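Putative uncharacterized protein (Pseudomonas phage 201phi2-1, PDB 3R4V) is of unknown function but belongs to the phage tubulin-like proteins, relatives of tubulin, and carries guanosine-5'-diphosphate in a pocket. Local coordinates at residues V5-A10 against G25-C30; H29-C34 against D76-A81; K61-L66 against G92-V97. All coordinates share one frame; numbering follows the deposited sequence. Where two conformers were deposited one is given.

Interaction 1 (V5-A10 against G25-C30)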
ATOM      1  N   VAL A   5     -13.729  -8.313  -6.689  1.00 30.15           N
ATOM      2  CA  VAL A   5     -12.593  -7.521  -6.242  1.00 26.81           C
ATOM      3  C   VAL A   5     -11.929  -6.848  -7.426  1.00 30.18           C
ATOM      4  O   VAL A   5     -11.811  -7.427  -8.515  1.00 33.56           O
ATOM      5  CB  VAL A   5     -11.555  -8.402  -5.481  1.00 28.14           C
ATOM      6  CG1 VAL A   5     -10.975  -9.451  -6.397  1.00 36.85           C
ATOM      7  CG2 VAL A   5     -10.444  -7.552  -4.883  1.00 29.06           C
ATOM      8  N   CYS A   6     -11.532  -5.603  -7.203  1.00 24.89           N
ATOM      9  CA  CYS A   6     -10.764  -4.863  -8.176  0.76 23.46           C
ATOM     10  C   CYS A   6      -9.389  -4.547  -7.574  1.00 24.76           C
ATOM     11  O   CYS A   6      -9.289  -4.030  -6.459  1.00 25.48           O
ATOM     12  CB  CYS A   6     -11.521  -3.590  -8.547  0.76 27.91           C
ATOM     13  SG  CYS A   6     -10.608  -2.471  -9.583  0.76 35.61           S
ATOM     14  N   LEU A   7      -8.332  -4.874  -8.314  1.00 24.34           N
ATOM     15  CA  LEU A   7      -6.974  -4.641  -7.839  1.00 22.98           C
ATOM     16  C   LEU A   7      -6.360  -3.451  -8.564  1.00 21.23           C
ATOM     17  O   LEU A   7      -6.328  -3.399  -9.800  1.00 28.53           O
ATOM     18  CB  LEU A   7      -6.102  -5.880  -8.049  1.00 23.39           C
ATOM     19  CG  LEU A   7      -6.562  -7.130  -7.302  1.00 23.81           C
ATOM     20  CD1 LEU A   7      -7.530  -7.927  -8.169  1.00 26.35           C
ATOM     21  CD2 LEU A   7      -5.375  -7.983  -6.933  1.00 32.88           C
ATOM     22  N   ILE A   8      -5.843  -2.509  -7.785  1.00 19.29           N
ATOM     23  CA  ILE A   8      -5.315  -1.272  -8.336  1.00 22.18           C
ATOM     24  C   ILE A   8      -3.837  -1.116  -7.977  1.00 21.09           C
ATOM     25  O   ILE A   8      -3.469  -1.246  -6.808  1.00 23.88           O
ATOM     26  CB  ILE A   8      -6.096  -0.087  -7.770  1.00 20.00           C
ATOM     27  CG1 ILE A   8      -7.567  -0.197  -8.179  1.00 24.31           C
ATOM     28  CG2 ILE A   8      -5.479   1.232  -8.232  1.00 22.06           C
ATOM     29  CD1 ILE A   8      -8.506   0.590  -7.297  1.00 21.13           C
ATOM     30  N   PHE A   9      -3.002  -0.847  -8.982  1.00 23.10           N
ATOM     31  CA  PHE A   9      -1.556  -0.708  -8.799  1.00 19.79           C
ATOM     32  C   PHE A   9      -1.107   0.624  -9.350  1.00 20.97           C
ATOM     33  O   PHE A   9      -1.556   1.041 -10.420  1.00 23.84           O
ATOM     34  CB  PHE A   9      -0.800  -1.818  -9.547  1.00 19.22           C
ATOM     35  CG  PHE A   9      -1.105  -3.183  -9.037  1.00 19.19           C
ATOM     36  CD1 PHE A   9      -0.343  -3.735  -8.016  1.00 22.00           C
ATOM     37  CD2 PHE A   9      -2.196  -3.883  -9.516  1.00 24.90           C
ATOM     38  CE1 PHE A   9      -0.643  -4.986  -7.506  1.00 24.85           C
ATOM     39  CE2 PHE A   9      -2.498  -5.138  -9.016  1.00 27.28           C
ATOM     40  CZ  PHE A   9      -1.720  -5.690  -8.009  1.00 23.99           C
ATOM     41  N   ALA A  10      -0.199   1.281  -8.637  1.00 19.76           N
ATOM     42  CA  ALA A  10       0.228   2.622  -9.029  1.00 22.76           C
ATOM     43  C   ALA A  10       1.729   2.791  -8.917  1.00 16.75           C
ATOM     44  O   ALA A  10       2.356   2.289  -7.984  1.00 25.43           O
ATOM     45  CB  ALA A  10      -0.470   3.661  -8.183  1.00 20.02           C
ATOM     46  N   GLY A  25      -5.990 -10.870 -14.695  1.00 41.11           N
ATOM     47  CA  GLY A  25      -6.550 -10.227 -15.871  1.00 39.87           C
ATOM     48  C   GLY A  25      -7.366  -8.960 -15.682  1.00 40.35           C
ATOM     49  O   GLY A  25      -6.887  -7.958 -15.144  1.00 41.69           O
ATOM     50  N   GLU A  26      -8.612  -9.019 -16.140  1.00 45.78           N
ATOM     51  CA  GLU A  26      -9.476  -7.844 -16.179  0.62 48.11           C
ATOM     52  C   GLU A  26      -9.672  -7.189 -14.812  1.00 40.54           C
ATOM     53  O   GLU A  26     -10.003  -6.004 -14.738  1.00 42.54           O
ATOM     54  CB  GLU A  26     -10.834  -8.193 -16.793  0.62 51.70           C
ATOM     55  CG  GLU A  26     -11.329  -7.180 -17.820  0.62 63.95           C
ATOM     56  CD  GLU A  26     -10.471  -7.151 -19.072  0.62 71.32           C
ATOM     57  OE1 GLU A  26     -10.725  -7.963 -19.987  0.62 72.54           O
ATOM     58  OE2 GLU A  26      -9.545  -6.315 -19.142  0.62 76.34           O
ATOM     59  N   ALA A  27      -9.463  -7.954 -13.740  1.00 39.69           N
ATOM     60  CA  ALA A  27      -9.640  -7.441 -12.377  1.00 34.11           C
ATOM     61  C   ALA A  27      -8.519  -6.499 -11.958  1.00 33.02           C
ATOM     62  O   ALA A  27      -8.656  -5.753 -10.982  1.00 32.76           O
ATOM     63  CB  ALA A  27      -9.753  -8.590 -11.378  1.00 35.45           C
ATOM     64  N   VAL A  28      -7.417  -6.540 -12.701  1.00 32.82           N
ATOM     65  CA  VAL A  28      -6.228  -5.744 -12.396  1.00 31.47           C
ATOM     66  C   VAL A  28      -6.192  -4.422 -13.186  1.00 33.00           C
ATOM     67  O   VAL A  28      -6.352  -4.400 -14.412  1.00 34.92           O
ATOM     68  CB  VAL A  28      -4.947  -6.572 -12.663  1.00 30.76           C
ATOM     69  CG1 VAL A  28      -3.718  -5.743 -12.439  1.00 30.46           C
ATOM     70  CG2 VAL A  28      -4.924  -7.825 -11.775  1.00 26.06           C
ATOM     71  N   HIS A  29      -5.993  -3.320 -12.471  1.00 32.83           N
ATOM     72  CA  HIS A  29      -5.942  -1.990 -13.070  1.00 34.67           C
ATOM     73  C   HIS A  29      -4.668  -1.281 -12.643  1.00 29.72           C
ATOM     74  O   HIS A  29      -4.445  -1.065 -11.445  1.00 28.60           O
ATOM     75  CB  HIS A  29      -7.152  -1.171 -12.626  1.00 37.19           C
ATOM     76  CG  HIS A  29      -8.461  -1.764 -13.043  1.00 39.97           C
ATOM     77  ND1 HIS A  29      -9.220  -1.240 -14.067  1.00 40.72           N
ATOM     78  CD2 HIS A  29      -9.137  -2.844 -12.586  1.00 43.38           C
ATOM     79  CE1 HIS A  29     -10.309  -1.974 -14.224  1.00 47.11           C
ATOM     80  NE2 HIS A  29     -10.284  -2.954 -13.337  1.00 42.50           N
ATOM     81  N   CYS A  30      -3.836  -0.914 -13.617  1.00 31.12           N
ATOM     82  CA  CYS A  30      -2.550  -0.278 -13.329  1.00 29.00           C
ATOM     83  C   CYS A  30      -2.527   1.170 -13.785  1.00 28.20           C
ATOM     84  O   CYS A  30      -3.072   1.497 -14.830  1.00 31.60           O
ATOM     85  CB  CYS A  30      -1.415  -1.026 -14.029  1.00 32.25           C
ATOM     86  SG  CYS A  30      -1.260  -2.743 -13.539  1.00 34.32           S
TER

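Interaction 2 (H29-C34 against D76-A81)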
ATOM      1  N   HIS A  29      -5.993  -3.320 -12.471  1.00 32.83           N
ATOM      2  CA  HIS A  29      -5.942  -1.990 -13.070  1.00 34.67           C
ATOM      3  C   HIS A  29      -4.668  -1.281 -12.643  1.00 29.72           C
ATOM      4  O   HIS A  29      -4.445  -1.065 -11.445  1.00 28.60           O
ATOM      5  CB  HIS A  29      -7.152  -1.171 -12.626  1.00 37.19           C
ATOM      6  CG  HIS A  29      -8.461  -1.764 -13.043  1.00 39.97           C
ATOM      7  ND1 HIS A  29      -9.220  -1.240 -14.067  1.00 40.72           N
ATOM      8  CD2 HIS A  29      -9.137  -2.844 -12.586  1.00 43.38           C
ATOM      9  CE1 HIS A  29     -10.309  -1.974 -14.224  1.00 47.11           C
ATOM     10  NE2 HIS A  29     -10.284  -2.954 -13.337  1.00 42.50           N
ATOM     11  N   CYS A  30      -3.836  -0.914 -13.617  1.00 31.12           N
ATOM     12  CA  CYS A  30      -2.550  -0.278 -13.329  1.00 29.00           C
ATOM     13  C   CYS A  30      -2.527   1.170 -13.785  1.00 28.20           C
ATOM     14  O   CYS A  30      -3.072   1.497 -14.830  1.00 31.60           O
ATOM     15  CB  CYS A  30      -1.415  -1.026 -14.029  1.00 32.25           C
ATOM     16  SG  CYS A  30      -1.260  -2.743 -13.539  1.00 34.32           S
ATOM     17  N   PHE A  31      -1.871   2.020 -13.005  1.00 24.88           N
ATOM     18  CA  PHE A  31      -1.747   3.438 -13.329  1.00 30.91           C
ATOM     19  C   PHE A  31      -0.319   3.928 -13.103  1.00 28.76           C
ATOM     20  O   PHE A  31       0.331   3.548 -12.129  1.00 27.53           O
ATOM     21  CB  PHE A  31      -2.716   4.259 -12.466  1.00 27.92           C
ATOM     22  CG  PHE A  31      -4.143   3.827 -12.597  1.00 27.54           C
ATOM     23  CD1 PHE A  31      -4.671   2.871 -11.747  1.00 28.85           C
ATOM     24  CD2 PHE A  31      -4.944   4.340 -13.605  1.00 32.59           C
ATOM     25  CE1 PHE A  31      -5.983   2.447 -11.882  1.00 28.37           C
ATOM     26  CE2 PHE A  31      -6.254   3.920 -13.750  1.00 38.96           C
ATOM     27  CZ  PHE A  31      -6.776   2.969 -12.885  1.00 35.78           C
ATOM     28  N   ASP A  32       0.160   4.776 -14.007  1.00 31.27           N
ATOM     29  CA  ASP A  32       1.469   5.398 -13.863  1.00 32.01           C
ATOM     30  C   ASP A  32       1.497   6.685 -14.673  1.00 33.38           C
ATOM     31  O   ASP A  32       0.549   7.002 -15.396  1.00 32.94           O
ATOM     32  CB  ASP A  32       2.588   4.453 -14.328  1.00 36.91           C
ATOM     33  CG  ASP A  32       3.896   4.654 -13.557  1.00 39.35           C
ATOM     34  OD1 ASP A  32       4.776   3.773 -13.646  1.00 35.73           O
ATOM     35  OD2 ASP A  32       4.047   5.678 -12.852  1.00 32.46           O
ATOM     36  N   THR A  33       2.597   7.418 -14.547  1.00 29.12           N
ATOM     37  CA  THR A  33       2.752   8.713 -15.196  1.00 33.53           C
ATOM     38  C   THR A  33       3.580   8.609 -16.472  1.00 36.58           C
ATOM     39  O   THR A  33       3.649   9.555 -17.264  1.00 40.19           O
ATOM     40  CB  THR A  33       3.408   9.706 -14.237  1.00 35.86           C
ATOM     41  OG1 THR A  33       4.593   9.117 -13.690  1.00 32.96           O
ATOM     42  CG2 THR A  33       2.447  10.046 -13.098  1.00 26.54           C
ATOM     43  N   CYS A  34       4.220   7.458 -16.652  1.00 37.12           N
ATOM     44  CA  CYS A  34       4.921   7.169 -17.904  0.57 44.66           C
ATOM     45  C   CYS A  34       4.951   5.662 -18.105  1.00 42.31           C
ATOM     46  O   CYS A  34       4.226   4.938 -17.429  1.00 40.86           O
ATOM     47  CB  CYS A  34       6.335   7.758 -17.915  0.57 46.44           C
ATOM     48  SG  CYS A  34       7.067   7.912 -19.570  0.57 65.68           S
ATOM     49  N   ASP A  76     -13.245   6.577 -13.687  1.00 36.35           N
ATOM     50  CA  ASP A  76     -14.252   6.039 -14.600  1.00 42.25           C
ATOM     51  C   ASP A  76     -13.840   4.699 -15.201  1.00 40.66           C
ATOM     52  O   ASP A  76     -14.689   3.922 -15.634  1.00 48.83           O
ATOM     53  CB  ASP A  76     -14.588   7.037 -15.712  1.00 54.14           C
ATOM     54  CG  ASP A  76     -15.577   8.094 -15.262  1.00 70.46           C
ATOM     55  OD1 ASP A  76     -16.410   7.793 -14.381  1.00 75.74           O
ATOM     56  OD2 ASP A  76     -15.521   9.227 -15.789  1.00 75.93           O
ATOM     57  N   THR A  77     -12.543   4.425 -15.226  1.00 40.12           N
ATOM     58  CA  THR A  77     -12.066   3.148 -15.740  1.00 40.74           C
ATOM     59  C   THR A  77     -12.039   2.068 -14.659  1.00 36.68           C
ATOM     60  O   THR A  77     -11.701   0.922 -14.935  1.00 36.95           O
ATOM     61  CB  THR A  77     -10.661   3.262 -16.362  1.00 38.70           C
ATOM     62  OG1 THR A  77      -9.679   3.333 -15.323  1.00 35.38           O
ATOM     63  CG2 THR A  77     -10.556   4.498 -17.264  1.00 41.08           C
ATOM     64  N   ILE A  78     -12.384   2.425 -13.428  1.00 32.39           N
ATOM     65  CA  ILE A  78     -12.353   1.446 -12.341  1.00 29.80           C
ATOM     66  C   ILE A  78     -13.773   1.038 -11.991  1.00 32.72           C
ATOM     67  O   ILE A  78     -14.539   1.834 -11.460  1.00 38.39           O
ATOM     68  CB  ILE A  78     -11.614   1.991 -11.092  1.00 30.25           C
ATOM     69  CG1 ILE A  78     -10.175   2.380 -11.455  1.00 30.04           C
ATOM     70  CG2 ILE A  78     -11.641   0.961  -9.954  1.00 22.62           C
ATOM     71  CD1 ILE A  78      -9.427   3.126 -10.344  1.00 25.80           C
ATOM     72  N   PRO A  79     -14.139  -0.208 -12.309  1.00 37.95           N
ATOM     73  CA  PRO A  79     -15.508  -0.690 -12.099  1.00 39.37           C
ATOM     74  C   PRO A  79     -15.903  -0.661 -10.629  1.00 29.71           C
ATOM     75  O   PRO A  79     -15.034  -0.694  -9.764  1.00 33.53           O
ATOM     76  CB  PRO A  79     -15.443  -2.149 -12.563  1.00 40.42           C
ATOM     77  CG  PRO A  79     -14.193  -2.267 -13.359  1.00 46.33           C
ATOM     78  CD  PRO A  79     -13.243  -1.266 -12.799  1.00 39.94           C
ATOM     79  N   GLU A  80     -17.201  -0.598 -10.357  1.00 35.52           N
ATOM     80  CA  GLU A  80     -17.704  -0.797  -9.005  1.00 36.08           C
ATOM     81  C   GLU A  80     -17.381  -2.221  -8.578  1.00 39.40           C
ATOM     82  O   GLU A  80     -17.618  -3.170  -9.328  1.00 37.52           O
ATOM     83  CB  GLU A  80     -19.215  -0.570  -8.939  1.00 41.49           C
ATOM     84  CG  GLU A  80     -19.658   0.866  -9.205  1.00 54.69           C
ATOM     85  CD  GLU A  80     -19.234   1.833  -8.106  1.00 64.91           C
ATOM     86  OE1 GLU A  80     -19.149   1.410  -6.929  1.00 62.39           O
ATOM     87  OE2 GLU A  80     -18.987   3.021  -8.420  1.00 65.89           O
ATOM     88  N   ALA A  81     -16.832  -2.371  -7.382  1.00 33.94           N
ATOM     89  CA  ALA A  81     -16.517  -3.702  -6.872  1.00 36.69           C
ATOM     90  C   ALA A  81     -16.876  -3.835  -5.401  1.00 36.99           C
ATOM     91  O   ALA A  81     -16.978  -2.841  -4.681  1.00 39.25           O
ATOM     92  CB  ALA A  81     -15.050  -4.024  -7.093  1.00 29.35           C
TER
HETATM   93  O   HOH W   1      -8.170   1.010 -15.448  1.00 31.24           O

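Interaction 3 (K61-L66 against G92-V97). With GDP (guanosine-5'-diphosphate), chain B.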
ATOM      1  N   LYS A  61       5.391  16.709  -5.041  1.00 24.36           N
ATOM      2  CA  LYS A  61       4.836  18.057  -5.072  1.00 29.33           C
ATOM      3  C   LYS A  61       4.689  18.551  -6.516  1.00 29.90           C
ATOM      4  O   LYS A  61       3.791  19.337  -6.844  1.00 29.46           O
ATOM      5  CB  LYS A  61       5.733  18.998  -4.253  1.00 29.51           C
ATOM      6  CG  LYS A  61       5.211  20.421  -4.131  1.00 40.86           C
ATOM      7  CD  LYS A  61       6.164  21.301  -3.308  1.00 48.61           C
ATOM      8  CE  LYS A  61       5.716  21.453  -1.858  1.00 54.79           C
ATOM      9  NZ  LYS A  61       4.607  22.446  -1.689  1.00 61.37           N
ATOM     10  N   VAL A  62       5.583  18.071  -7.374  1.00 25.37           N
ATOM     11  CA  VAL A  62       5.556  18.386  -8.792  1.00 34.51           C
ATOM     12  C   VAL A  62       4.495  17.573  -9.517  1.00 31.14           C
ATOM     13  O   VAL A  62       3.781  18.098 -10.362  1.00 30.21           O
ATOM     14  CB  VAL A  62       6.920  18.125  -9.441  1.00 35.65           C
ATOM     15  CG1 VAL A  62       6.799  18.084 -10.950  1.00 36.05           C
ATOM     16  CG2 VAL A  62       7.921  19.183  -9.006  1.00 32.21           C
ATOM     17  N   ILE A  63       4.385  16.295  -9.170  1.00 29.41           N
ATOM     18  CA  ILE A  63       3.470  15.397  -9.857  1.00 24.26           C
ATOM     19  C   ILE A  63       2.006  15.652  -9.510  1.00 26.68           C
ATOM     20  O   ILE A  63       1.128  15.536 -10.366  1.00 23.50           O
ATOM     21  CB  ILE A  63       3.840  13.927  -9.592  1.00 28.32           C
ATOM     22  CG1 ILE A  63       5.090  13.569 -10.402  1.00 34.66           C
ATOM     23  CG2 ILE A  63       2.672  13.005  -9.929  1.00 29.76           C
ATOM     24  CD1 ILE A  63       5.797  12.327  -9.934  1.00 47.93           C
ATOM     25  N   LEU A  64       1.744  16.008  -8.260  1.00 25.00           N
ATOM     26  CA  LEU A  64       0.369  16.195  -7.789  1.00 23.82           C
ATOM     27  C   LEU A  64      -0.514  17.154  -8.618  1.00 25.34           C
ATOM     28  O   LEU A  64      -1.623  16.787  -9.011  1.00 29.12           O
ATOM     29  CB  LEU A  64       0.370  16.589  -6.301  1.00 24.11           C
ATOM     30  CG  LEU A  64      -0.984  16.939  -5.677  1.00 29.10           C
ATOM     31  CD1 LEU A  64      -1.968  15.800  -5.903  1.00 26.07           C
ATOM     32  CD2 LEU A  64      -0.818  17.222  -4.186  1.00 27.02           C
ATOM     33  N   PRO A  65      -0.044  18.394  -8.886  1.00 22.09           N
ATOM     34  CA  PRO A  65      -0.932  19.306  -9.624  1.00 30.29           C
ATOM     35  C   PRO A  65      -1.193  18.835 -11.056  1.00 27.11           C
ATOM     36  O   PRO A  65      -2.218  19.180 -11.637  1.00 30.98           O
ATOM     37  CB  PRO A  65      -0.177  20.651  -9.618  1.00 28.51           C
ATOM     38  CG  PRO A  65       1.235  20.316  -9.237  1.00 28.65           C
ATOM     39  CD  PRO A  65       1.211  19.035  -8.456  1.00 24.30           C
ATOM     40  N   LEU A  66      -0.278  18.040 -11.603  1.00 28.59           N
ATOM     41  CA  LEU A  66      -0.445  17.520 -12.961  1.00 28.58           C
ATOM     42  C   LEU A  66      -1.478  16.403 -13.019  1.00 34.17           C
ATOM     43  O   LEU A  66      -2.259  16.321 -13.969  1.00 37.07           O
ATOM     44  CB  LEU A  66       0.889  16.998 -13.489  1.00 29.18           C
ATOM     45  CG  LEU A  66       1.891  18.124 -13.743  1.00 38.15           C
ATOM     46  CD1 LEU A  66       3.259  17.577 -14.119  1.00 45.80           C
ATOM     47  CD2 LEU A  66       1.344  19.022 -14.818  1.00 39.50           C
ATOM     48  N   GLY A  92       8.278   6.844  -3.829  1.00 21.29           N
ATOM     49  CA  GLY A  92       8.511   7.475  -5.123  1.00 21.21           C
ATOM     50  C   GLY A  92       7.628   8.704  -5.288  1.00 24.50           C
ATOM     51  O   GLY A  92       7.103   9.234  -4.305  1.00 21.49           O
ATOM     52  N   GLY A  93       7.453   9.141  -6.530  1.00 26.69           N
ATOM     53  CA  GLY A  93       6.729  10.362  -6.821  1.00 30.25           C
ATOM     54  C   GLY A  93       5.355  10.127  -7.418  1.00 30.55           C
ATOM     55  O   GLY A  93       4.454  10.944  -7.229  1.00 27.01           O
ATOM     56  N   SER A  94       5.187   9.009  -8.123  1.00 25.26           N
ATOM     57  CA  SER A  94       3.962   8.747  -8.882  1.00 23.68           C
ATOM     58  C   SER A  94       2.977   7.827  -8.164  1.00 25.24           C
ATOM     59  O   SER A  94       1.795   8.174  -8.007  1.00 20.89           O
ATOM     60  CB  SER A  94       4.287   8.180 -10.269  1.00 28.88           C
ATOM     61  OG  SER A  94       4.994   9.131 -11.042  1.00 29.93           O
ATOM     62  N   GLY A  95       3.457   6.657  -7.739  1.00 20.90           N
ATOM     63  CA  GLY A  95       2.634   5.735  -6.980  1.00 17.06           C
ATOM     64  C   GLY A  95       2.123   6.377  -5.707  1.00 19.13           C
ATOM     65  O   GLY A  95       0.956   6.209  -5.345  1.00 19.91           O
ATOM     66  N   SER A  96       2.987   7.131  -5.034  1.00 18.16           N
ATOM     67  CA  SER A  96       2.643   7.693  -3.733  1.00 16.49           C
ATOM     68  C   SER A  96       1.716   8.908  -3.849  1.00 19.84           C
ATOM     69  O   SER A  96       1.356   9.502  -2.835  1.00 19.78           O
ATOM     70  CB  SER A  96       3.903   8.086  -2.977  1.00 15.66           C
ATOM     71  OG  SER A  96       4.525   9.196  -3.631  1.00 18.52           O
ATOM     72  N   VAL A  97       1.384   9.282  -5.081  1.00 19.62           N
ATOM     73  CA  VAL A  97       0.415  10.344  -5.366  1.00 20.02           C
ATOM     74  C   VAL A  97      -0.848   9.761  -5.990  1.00 19.56           C
ATOM     75  O   VAL A  97      -1.950   9.975  -5.483  1.00 22.66           O
ATOM     76  CB  VAL A  97       1.017  11.446  -6.256  1.00 20.17           C
ATOM     77  CG1 VAL A  97      -0.074  12.380  -6.761  1.00 23.10           C
ATOM     78  CG2 VAL A  97       2.059  12.225  -5.460  1.00 22.82           C
TER
HETATM   79  PB  GDP B 400       7.188   5.823  -8.635  1.00 24.95           P
HETATM   80  O1B GDP B 400       7.057   5.241 -10.025  1.00 20.27           O
HETATM   81  O2B GDP B 400       5.911   5.548  -7.888  1.00 25.05           O
HETATM   82  O3B GDP B 400       7.485   7.316  -8.716  1.00 22.68           O
HETATM   83  O3A GDP B 400       8.437   5.160  -7.889  1.00 22.53           O
HETATM   84  PA  GDP B 400       8.783   3.590  -7.812  1.00 24.15           P
HETATM   85  O1A GDP B 400       9.196   3.007  -9.153  1.00 25.96           O
HETATM   86  O2A GDP B 400       7.649   2.823  -7.193  1.00 26.17           O
HETATM   87  O5' GDP B 400      10.042   3.646  -6.860  1.00 19.85           O
HETATM   88  C5' GDP B 400       9.983   4.263  -5.563  1.00 19.54           C
HETATM   89  C4' GDP B 400      11.011   3.632  -4.631  1.00 23.49           C
HETATM   90  O4' GDP B 400      10.598   2.303  -4.291  1.00 24.22           O
HETATM   91  C3' GDP B 400      12.383   3.472  -5.266  1.00 26.45           C
HETATM   92  O3' GDP B 400      13.201   4.603  -4.981  1.00 23.04           O
HETATM   93  C2' GDP B 400      12.929   2.231  -4.594  1.00 23.43           C
HETATM   94  O2' GDP B 400      13.482   2.558  -3.320  1.00 28.23           O
HETATM   95  C1' GDP B 400      11.707   1.389  -4.308  1.00 24.88           C
HETATM   96  N9  GDP B 400      11.387   0.440  -5.396  1.00 30.46           N
HETATM   97  C8  GDP B 400      11.476   0.649  -6.732  1.00 26.88           C
HETATM   98  N7  GDP B 400      11.046  -0.440  -7.420  1.00 29.06           N
HETATM   99  C5  GDP B 400      10.644  -1.361  -6.516  1.00 29.28           C
HETATM  100  C6  GDP B 400      10.068  -2.724  -6.552  1.00 27.17           C
HETATM  101  O6  GDP B 400       9.848  -3.294  -7.639  1.00 32.05           O
HETATM  102  N1  GDP B 400       9.796  -3.324  -5.378  1.00 25.03           N
HETATM  103  C2  GDP B 400      10.027  -2.723  -4.189  1.00 25.30           C
HETATM  104  N2  GDP B 400       9.726  -3.368  -3.032  1.00 25.78           N
HETATM  105  N3  GDP B 400      10.546  -1.477  -4.087  1.00 23.60           N
HETATM  106  C4  GDP B 400      10.862  -0.767  -5.193  1.00 31.18           C

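Interaction 1 (V5-A10 against G25-C30)
The carbonyl oxygen of Leu7 is gripped by two groups of the neighbouring strand: His29 N donates to it at 2.7 Å, while the CA-H of Val28 adds a longer CA-H...O contact. Two further backbone bonds flank this one. Leu7 N gives its hydrogen to Ala27 O at 2.8 Å in an almost straight bond (170° at the hydrogen), and Phe9 N donates to His29 O. Ile8 CA also leans on His29 O, at 3.2 Å. Leu7, Ile8 and Phe9 therefore pair in parallel with Val28, His29 and Cys30, as the first and second strands of a beta-alpha-beta unit whose connection holds helix 11-18. The fold is the nucleotide-binding one of the tubulin family.

Leu7, Phe9, Val28 and Cys30 share one face of the sheet. There a chi1 of -63° swings the Phe9 ring back alongside Val28, so that its CD2-CE2 side lies against Val28 CG1, with CE2 at 3.7 Å, and the two side chains cross at a slant. Cys30 SG touches Phe9 CB at 4.1 Å and approaches the ring obliquely. Leu7 CD1 packs on Ala27 CB, and helices 161-178 and 11-18 close over this face. On the other face stand Ile8 and His29. The imidazole holds an in-plane edge to Leu7 O, and Cys6 SG comes near its CD2 in one of two modelled conformers, a contact doubtful to that extent. Three backbone bonds fix the parallel register, and Leu7, Phe9 and Val28 make a mainly apolar surface under the helices, while the other face mixes aliphatic Ile8 with the imidazole of His29.

Interaction 2 (H29-C34 against D76-A81)
His29 and Phe31 rise from the same face of strand 28-32, part of the tubulin-like nucleotide-binding sheet, and meet the loop that leads from helix 71-76 into strand 84-89. His29 and Pro79 come at each other from opposite directions, and the imidazole leads with its CE1 corner: CE1 lies 3.3 Å from Pro79 CD and equally close to Thr77 O. These neighbours stand obliquely to the ring. Although His29 ND1 is also near Thr77 O, the angle is too poor for a hydrogen bond.

Phe31 reaches the loop with the far end of its ring. With CG turned away from the carbonyl carbon (chi1 -56°), the ring extends until CZ is within 3.7 Å of Ile78 CD1, and Ile78 CG1 meets the same CZ end. Thr77 slides past Phe31 in the opposite sense, and its OG1 sits in the plane of the phenyl ring, at the edge, 3.8 Å from CZ. That hydroxyl is also hydrogen-bonded to Leu74 O, and a water bridges the segments: it donates to Thr77 OG1 at 2.8 Å and lies in the imidazole plane, 2.8 Å from His29 ND1.

Interaction 3 (K61-L66 against G92-V97)
This is a small, mainly apolar packing contact in which helix 60-67 lies against the glycine-rich loop leading into helix 95-108, on the far side of that loop from the bound nucleotide. Ile63 carries most of it. Its CD1 methyl comes to 3.3 Å from Gly93 O, and because Gly93 has no side chain the methyl can settle over the peptide itself, also reaching Ser94 OG at 3.5 Å. Gly93 O is buried here with no hydrogen-bond partner in the model, covered instead by hydrocarbon. CG2 of Ile63 turns to Val97 CG1. With that CG1 anti to its backbone N (chi1 169°), Val97 fits between Ile63 and Leu64, meeting Leu64 CD1 at 4.0 Å where the two side chains cross at about a right angle.

The run Gly92-Gly93-Ser94-Gly95-Ser96 is consistent with the glycine-rich signature motif of tubulin and FtsZ, and its backbone does the phosphate binding. Gly93 N and Ser94 N converge on O3B of guanosine-5'-diphosphate, the former at 2.8 Å, while Gly95 N donates to O2B at 2.7 Å, all three amides gripping the beta-phosphate. The N-terminal end of helix 95-108 lies beside this group, and its dipole would probably help to hold the negative charge. Within the loop, Ser96 OG donates to Gly92 O at 2.7 Å, approaching from above the carbonyl plane, 49° out of it, and so ties Gly92 to the chain entering helix 95-108. Ser94 OG is hydrogen-bonded to Thr33 OG1, and a magnesium ion lies about 5 Å from the Ser94 side chain. Arg60 NH2, from just before the 61-66 segment, bonds to Ser96 O.

Overall arrangement
Interactions 1 and 2 are neighbours, with centres 7 Å apart: they share His29 and Cys30 on strand 28-32, one on the edge facing strand 6-10, the other on a face of the sheet covered by the 76-81 loop. The centre of interaction 3 lies about 20 Å from that of interaction 1 and about 16 Å from that of interaction 2, at the nucleotide end of the sheet. Along the chain interaction 1 closes before interaction 3 opens, whereas the segments of interactions 2 and 3 alternate. The Thr33-Ser94 hydroxyl pair joins these last two, and Ala10 packs on Gly95, linking the ends of the first two strands directly to the phosphate-binding loop.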